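Local coordinates for putative immunoglobulin-blocking virulence protein (Mycoplasma mycoides subsp. capri, PDB 7ADK) that probably blocks immunoglobulin function as a virulence factor, forming a complex with a partner lipoprotein, at residues 640-654 against 677-691. Residues are numbered along the deposited sequence; the frame is centred on the assembly and turned at random.
Sequences ELTLYNNESYFEISS and IHFSNGNNTTSIRIS
Asn684 OD1 is gripped by two amides, Asn645 ND2 at 2.8 Å and Asn681 ND2 at 3.0 Å, which reach it from opposite faces of its amide plane. Asn681 OD1 accepts from Asn684 ND2, and Asn645 ND2 gives a nearly straight second bond to Tyr649 O. Asn645 turns its CG away from its own N (chi1 -159°), which carries the amide to Asn684, and the network ties the two turns together. They lie in successive coils of a parallel, solenoid-like sheet, consistent with a leucine-rich-repeat-like arrangement; Asn645 and Asn681 hold equivalent places at the bend but are linked through Asn684. On one flank, 640-643 pairs in parallel with 677-679, and Leu643 O takes both Ser680 N and Ser680 OG. On the other, 650-652 pairs with 688-690, the register shifted by two residues. Between these ladders the Phe679 ring brings CE1 over one face of Phe650, 3.4 Å from its CD1, the planes inclined at 40°; Tyr707 also meets Phe650. Arg689 leaves its strand on the face opposite Ile688 and Ile690, and its guanidinium lies flat on Tyr649, centres 3.7 Å apart, a stacked cation-pi pair, while Glu647 CB rests near the rim of the ring's opposite face. Ser691 OG donates to Glu651 OE2 on its syn side at 2.7 Å, though tilted out of the carboxylate plane. His678 NE2 donates a bent hydrogen bond to Glu640 OE1 (2.8 Å), which lies near the ring plane while the donor stands above the carboxylate plane. The bends face the lipoprotein chain, whose Lys687 forms a salt bridge with Glu647.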
loop_
_atom_site.group_PDB
_atom_site.type_symbol
_atom_site.label_atom_id
_atom_site.label_comp_id
_atom_site.label_asym_id
_atom_site.label_seq_id
_atom_site.Cartn_x
_atom_site.Cartn_y
_atom_site.Cartn_z
ATOM N N GLU A 640 1.525 -23.118 -5.146
ATOM C CA GLU A 640 2.144 -22.360 -4.071
ATOM C C GLU A 640 2.210 -23.174 -2.779
ATOM O O GLU A 640 1.268 -23.891 -2.443
ATOM C CB GLU A 640 1.361 -21.064 -3.890
ATOM C CG GLU A 640 2.037 -20.071 -2.961
ATOM C CD GLU A 640 1.477 -18.669 -3.193
ATOM O OE1 GLU A 640 2.255 -17.727 -3.456
ATOM O OE2 GLU A 640 0.244 -18.493 -3.136
ATOM N N LEU A 641 3.314 -23.035 -2.046
ATOM C CA LEU A 641 3.596 -23.736 -0.802
ATOM C C LEU A 641 4.242 -22.790 0.202
ATOM O O LEU A 641 5.387 -22.410 0.033
ATOM C CB LEU A 641 4.520 -24.922 -1.123
ATOM C CG LEU A 641 4.976 -25.732 0.100
ATOM C CD1 LEU A 641 3.816 -26.472 0.749
ATOM C CD2 LEU A 641 6.054 -26.724 -0.298
ATOM N N THR A 642 3.546 -22.452 1.275
ATOM C CA THR A 642 4.123 -21.690 2.387
ATOM C C THR A 642 4.486 -22.633 3.528
ATOM O O THR A 642 3.701 -23.489 3.914
ATOM C CB THR A 642 3.216 -20.550 2.859
ATOM O OG1 THR A 642 2.779 -19.764 1.779
ATOM C CG2 THR A 642 3.961 -19.628 3.813
ATOM N N LEU A 643 5.697 -22.484 4.050
ATOM C CA LEU A 643 6.302 -23.277 5.097
ATOM C C LEU A 643 6.638 -22.394 6.294
ATOM O O LEU A 643 7.044 -21.245 6.156
ATOM C CB LEU A 643 7.560 -23.950 4.532
ATOM C CG LEU A 643 7.311 -24.974 3.421
ATOM C CD1 LEU A 643 8.623 -25.448 2.829
ATOM C CD2 LEU A 643 6.529 -26.169 3.931
ATOM N N TYR A 644 6.543 -22.949 7.487
ATOM C CA TYR A 644 7.120 -22.319 8.655
ATOM C C TYR A 644 8.647 -22.290 8.582
ATOM O O TYR A 644 9.273 -23.322 8.332
ATOM C CB TYR A 644 6.643 -23.025 9.904
ATOM C CG TYR A 644 7.209 -22.410 11.153
ATOM C CD1 TYR A 644 6.709 -21.182 11.607
ATOM C CD2 TYR A 644 8.259 -23.042 11.836
ATOM C CE1 TYR A 644 7.228 -20.609 12.770
ATOM C CE2 TYR A 644 8.765 -22.479 13.011
ATOM C CZ TYR A 644 8.234 -21.270 13.488
ATOM O OH TYR A 644 8.653 -20.754 14.658
ATOM N N ASN A 645 9.256 -21.132 8.863
ATOM C CA ASN A 645 10.665 -21.050 9.232
ATOM C C ASN A 645 10.957 -19.930 10.237
ATOM O O ASN A 645 10.275 -18.915 10.274
ATOM C CB ASN A 645 11.565 -20.958 7.995
ATOM C CG ASN A 645 12.976 -21.392 8.319
ATOM O OD1 ASN A 645 13.226 -22.140 9.248
ATOM N ND2 ASN A 645 13.952 -20.923 7.613
ATOM N N ASN A 646 11.988 -20.147 11.042
ATOM C CA ASN A 646 12.233 -19.528 12.342
ATOM C C ASN A 646 13.603 -18.827 12.414
ATOM O O ASN A 646 13.811 -17.904 13.200
ATOM C CB ASN A 646 12.153 -20.708 13.329
ATOM C CG ASN A 646 11.957 -20.351 14.785
ATOM O OD1 ASN A 646 12.091 -19.235 15.221
ATOM N ND2 ASN A 646 11.602 -21.304 15.593
ATOM N N GLU A 647 14.541 -19.261 11.579
ATOM C CA GLU A 647 15.942 -18.851 11.512
ATOM C C GLU A 647 16.305 -18.452 10.078
ATOM O O GLU A 647 15.579 -18.781 9.147
ATOM C CB GLU A 647 16.855 -19.991 11.981
ATOM C CG GLU A 647 16.791 -20.299 13.485
ATOM C CD GLU A 647 15.851 -21.428 13.918
ATOM O OE1 GLU A 647 15.449 -22.288 13.103
ATOM O OE2 GLU A 647 15.513 -21.465 15.124
ATOM N N SER A 648 17.427 -17.755 9.888
ATOM C CA SER A 648 17.942 -17.317 8.579
ATOM C C SER A 648 18.291 -18.463 7.623
ATOM O O SER A 648 18.397 -18.254 6.423
ATOM C CB SER A 648 19.178 -16.450 8.783
ATOM O OG SER A 648 20.220 -17.204 9.373
ATOM N N TYR A 649 18.468 -19.671 8.150
ATOM C CA TYR A 649 18.696 -20.897 7.409
ATOM C C TYR A 649 17.422 -21.744 7.355
ATOM O O TYR A 649 16.715 -21.902 8.344
ATOM C CB TYR A 649 19.886 -21.656 8.017
ATOM C CG TYR A 649 19.794 -21.969 9.499
ATOM C CD1 TYR A 649 20.305 -21.067 10.447
ATOM C CD2 TYR A 649 19.210 -23.168 9.930
ATOM C CE1 TYR A 649 20.223 -21.364 11.819
ATOM C CE2 TYR A 649 19.133 -23.471 11.303
ATOM C CZ TYR A 649 19.637 -22.566 12.253
ATOM O OH TYR A 649 19.569 -22.862 13.577
ATOM N N PHE A 650 17.113 -22.323 6.202
ATOM C CA PHE A 650 16.109 -23.374 6.126
ATOM C C PHE A 650 16.757 -24.714 6.486
ATOM O O PHE A 650 17.411 -25.344 5.662
ATOM C CB PHE A 650 15.453 -23.366 4.740
ATOM C CG PHE A 650 14.474 -24.498 4.521
ATOM C CD1 PHE A 650 13.354 -24.630 5.356
ATOM C CD2 PHE A 650 14.700 -25.441 3.507
ATOM C CE1 PHE A 650 12.472 -25.705 5.181
ATOM C CE2 PHE A 650 13.821 -26.514 3.332
ATOM C CZ PHE A 650 12.708 -26.645 4.171
ATOM N N GLU A 651 16.606 -25.142 7.731
ATOM C CA GLU A 651 17.098 -26.430 8.207
ATOM C C GLU A 651 16.231 -27.560 7.656
ATOM O O GLU A 651 15.005 -27.544 7.793
ATOM C CB GLU A 651 17.166 -26.425 9.744
ATOM C CG GLU A 651 18.062 -27.507 10.358
ATOM C CD GLU A 651 17.434 -28.897 10.471
ATOM O OE1 GLU A 651 16.193 -29.032 10.494
ATOM O OE2 GLU A 651 18.193 -29.881 10.582
ATOM N N ILE A 652 16.848 -28.540 6.999
ATOM C CA ILE A 652 16.164 -29.737 6.511
ATOM C C ILE A 652 17.054 -30.976 6.681
ATOM O O ILE A 652 18.246 -30.937 6.396
ATOM C CB ILE A 652 15.602 -29.499 5.086
ATOM C CG1 ILE A 652 14.727 -30.670 4.610
ATOM C CG2 ILE A 652 16.684 -29.202 4.053
ATOM C CD1 ILE A 652 13.742 -30.299 3.512
ATOM N N SER A 653 16.465 -32.077 7.150
ATOM C CA SER A 653 17.103 -33.395 7.193
ATOM C C SER A 653 17.423 -33.902 5.774
ATOM O O SER A 653 16.988 -33.339 4.771
ATOM C CB SER A 653 16.202 -34.366 7.969
ATOM O OG SER A 653 16.827 -35.602 8.227
ATOM N N SER A 654 18.059 -35.058 5.623
ATOM C CA SER A 654 18.129 -35.764 4.337
ATOM C C SER A 654 16.841 -36.583 4.056
ATOM O O SER A 654 16.893 -37.760 3.718
ATOM C CB SER A 654 19.432 -36.567 4.272
ATOM O OG SER A 654 19.856 -36.726 2.942
ATOM N N ILE A 677 7.489 -21.252 -3.649
ATOM C CA ILE A 677 7.693 -21.615 -2.253
ATOM C C ILE A 677 7.881 -20.320 -1.467
ATOM O O ILE A 677 8.529 -19.394 -1.942
ATOM C CB ILE A 677 8.845 -22.625 -2.061
ATOM C CG1 ILE A 677 8.557 -23.959 -2.766
ATOM C CG2 ILE A 677 9.097 -22.883 -0.569
ATOM C CD1 ILE A 677 9.755 -24.881 -2.870
ATOM N N HIS A 678 7.312 -20.266 -0.273
ATOM C CA HIS A 678 7.382 -19.148 0.672
ATOM C C HIS A 678 7.757 -19.630 2.071
ATOM O O HIS A 678 7.493 -20.773 2.423
ATOM C CB HIS A 678 6.032 -18.441 0.761
ATOM C CG HIS A 678 5.644 -17.604 -0.412
ATOM N ND1 HIS A 678 6.060 -16.294 -0.652
ATOM C CD2 HIS A 678 4.708 -17.944 -1.328
ATOM C CE1 HIS A 678 5.359 -15.879 -1.716
ATOM N NE2 HIS A 678 4.547 -16.854 -2.140
ATOM N N PHE A 679 8.276 -18.745 2.912
ATOM C CA PHE A 679 8.557 -19.019 4.321
ATOM C C PHE A 679 7.970 -17.945 5.233
ATOM O O PHE A 679 7.966 -16.771 4.876
ATOM C CB PHE A 679 10.061 -19.167 4.535
ATOM C CG PHE A 679 10.700 -20.337 3.830
ATOM C CD1 PHE A 679 10.483 -21.630 4.314
ATOM C CD2 PHE A 679 11.497 -20.152 2.690
ATOM C CE1 PHE A 679 11.041 -22.730 3.657
ATOM C CE2 PHE A 679 12.051 -21.254 2.026
ATOM C CZ PHE A 679 11.820 -22.547 2.509
ATOM N N SER A 680 7.529 -18.309 6.433
ATOM C CA SER A 680 6.874 -17.383 7.375
ATOM C C SER A 680 7.698 -16.157 7.811
ATOM O O SER A 680 7.131 -15.142 8.202
ATOM C CB SER A 680 6.444 -18.153 8.621
ATOM O OG SER A 680 5.625 -19.236 8.281
ATOM N N ASN A 681 9.024 -16.215 7.713
ATOM C CA ASN A 681 9.953 -15.148 8.079
ATOM C C ASN A 681 10.380 -14.226 6.910
ATOM O O ASN A 681 10.445 -13.012 7.076
ATOM C CB ASN A 681 11.167 -15.797 8.773
ATOM C CG ASN A 681 11.923 -16.776 7.906
ATOM O OD1 ASN A 681 11.414 -17.295 6.931
ATOM N ND2 ASN A 681 13.173 -17.014 8.175
ATOM N N GLY A 682 10.733 -14.775 5.742
ATOM C CA GLY A 682 11.433 -14.083 4.645
ATOM C C GLY A 682 12.936 -13.753 4.826
ATOM O O GLY A 682 13.583 -13.338 3.871
ATOM N N ASN A 683 13.536 -13.992 6.005
ATOM C CA ASN A 683 14.969 -13.821 6.322
ATOM C C ASN A 683 15.900 -14.908 5.754
ATOM O O ASN A 683 17.065 -14.970 6.134
ATOM C CB ASN A 683 15.163 -13.699 7.854
ATOM C CG ASN A 683 14.578 -12.433 8.447
ATOM O OD1 ASN A 683 13.403 -12.157 8.304
ATOM N ND2 ASN A 683 15.370 -11.602 9.072
ATOM N N ASN A 684 15.422 -15.770 4.862
ATOM C CA ASN A 684 16.108 -16.984 4.392
ATOM C C ASN A 684 17.236 -16.750 3.372
ATOM O O ASN A 684 17.437 -17.539 2.452
ATOM C CB ASN A 684 15.087 -18.001 3.889
ATOM C CG ASN A 684 13.956 -18.126 4.857
ATOM O OD1 ASN A 684 14.066 -18.732 5.901
ATOM N ND2 ASN A 684 12.865 -17.470 4.592
ATOM N N THR A 685 17.941 -15.627 3.503
ATOM C CA THR A 685 19.092 -15.240 2.677
ATOM C C THR A 685 20.399 -15.851 3.188
ATOM O O THR A 685 21.449 -15.688 2.569
ATOM C CB THR A 685 19.198 -13.711 2.554
ATOM O OG1 THR A 685 19.392 -13.115 3.815
ATOM C CG2 THR A 685 17.933 -13.096 1.948
ATOM N N THR A 686 20.371 -16.607 4.284
ATOM C CA THR A 686 21.356 -17.675 4.536
ATOM C C THR A 686 20.845 -18.992 3.917
ATOM O O THR A 686 19.744 -19.090 3.378
ATOM C CB THR A 686 21.714 -17.741 6.039
ATOM O OG1 THR A 686 22.370 -16.542 6.368
ATOM C CG2 THR A 686 22.680 -18.838 6.488
ATOM N N SER A 687 21.694 -20.003 3.884
ATOM C CA SER A 687 21.521 -21.204 3.082
ATOM C C SER A 687 20.333 -22.098 3.447
ATOM O O SER A 687 19.777 -22.041 4.538
ATOM C CB SER A 687 22.791 -22.045 3.252
ATOM O OG SER A 687 23.950 -21.248 3.142
ATOM N N ILE A 688 20.049 -23.059 2.574
ATOM C CA ILE A 688 19.428 -24.312 3.006
ATOM C C ILE A 688 20.489 -25.088 3.796
ATOM O O ILE A 688 21.515 -25.476 3.234
ATOM C CB ILE A 688 18.934 -25.124 1.801
ATOM C CG1 ILE A 688 17.844 -24.334 1.059
ATOM C CG2 ILE A 688 18.433 -26.503 2.248
ATOM C CD1 ILE A 688 17.247 -25.086 -0.121
ATOM N N ARG A 689 20.266 -25.318 5.088
ATOM C CA ARG A 689 21.132 -26.152 5.924
ATOM C C ARG A 689 20.686 -27.598 5.790
ATOM O O ARG A 689 19.597 -27.951 6.229
ATOM C CB ARG A 689 21.098 -25.639 7.369
ATOM C CG ARG A 689 21.808 -26.573 8.369
ATOM C CD ARG A 689 21.773 -26.087 9.821
ATOM N NE ARG A 689 22.528 -24.839 10.047
ATOM C CZ ARG A 689 22.769 -24.303 11.230
ATOM N NH1 ARG A 689 22.428 -24.878 12.342
ATOM N NH2 ARG A 689 23.360 -23.158 11.328
ATOM N N ILE A 690 21.540 -28.434 5.220
ATOM C CA ILE A 690 21.301 -29.864 5.065
ATOM C C ILE A 690 21.959 -30.570 6.252
ATOM O O ILE A 690 23.176 -30.489 6.432
ATOM C CB ILE A 690 21.836 -30.352 3.703
ATOM C CG1 ILE A 690 21.096 -29.640 2.550
ATOM C CG2 ILE A 690 21.697 -31.879 3.593
ATOM C CD1 ILE A 690 21.581 -29.990 1.147
ATOM N N SER A 691 21.165 -31.247 7.080
ATOM C CA SER A 691 21.630 -32.015 8.243
ATOM C C SER A 691 21.552 -33.536 8.013
ATOM O O SER A 691 20.869 -34.012 7.108
ATOM C CB SER A 691 20.876 -31.556 9.498
ATOM O OG SER A 691 19.511 -31.876 9.429
#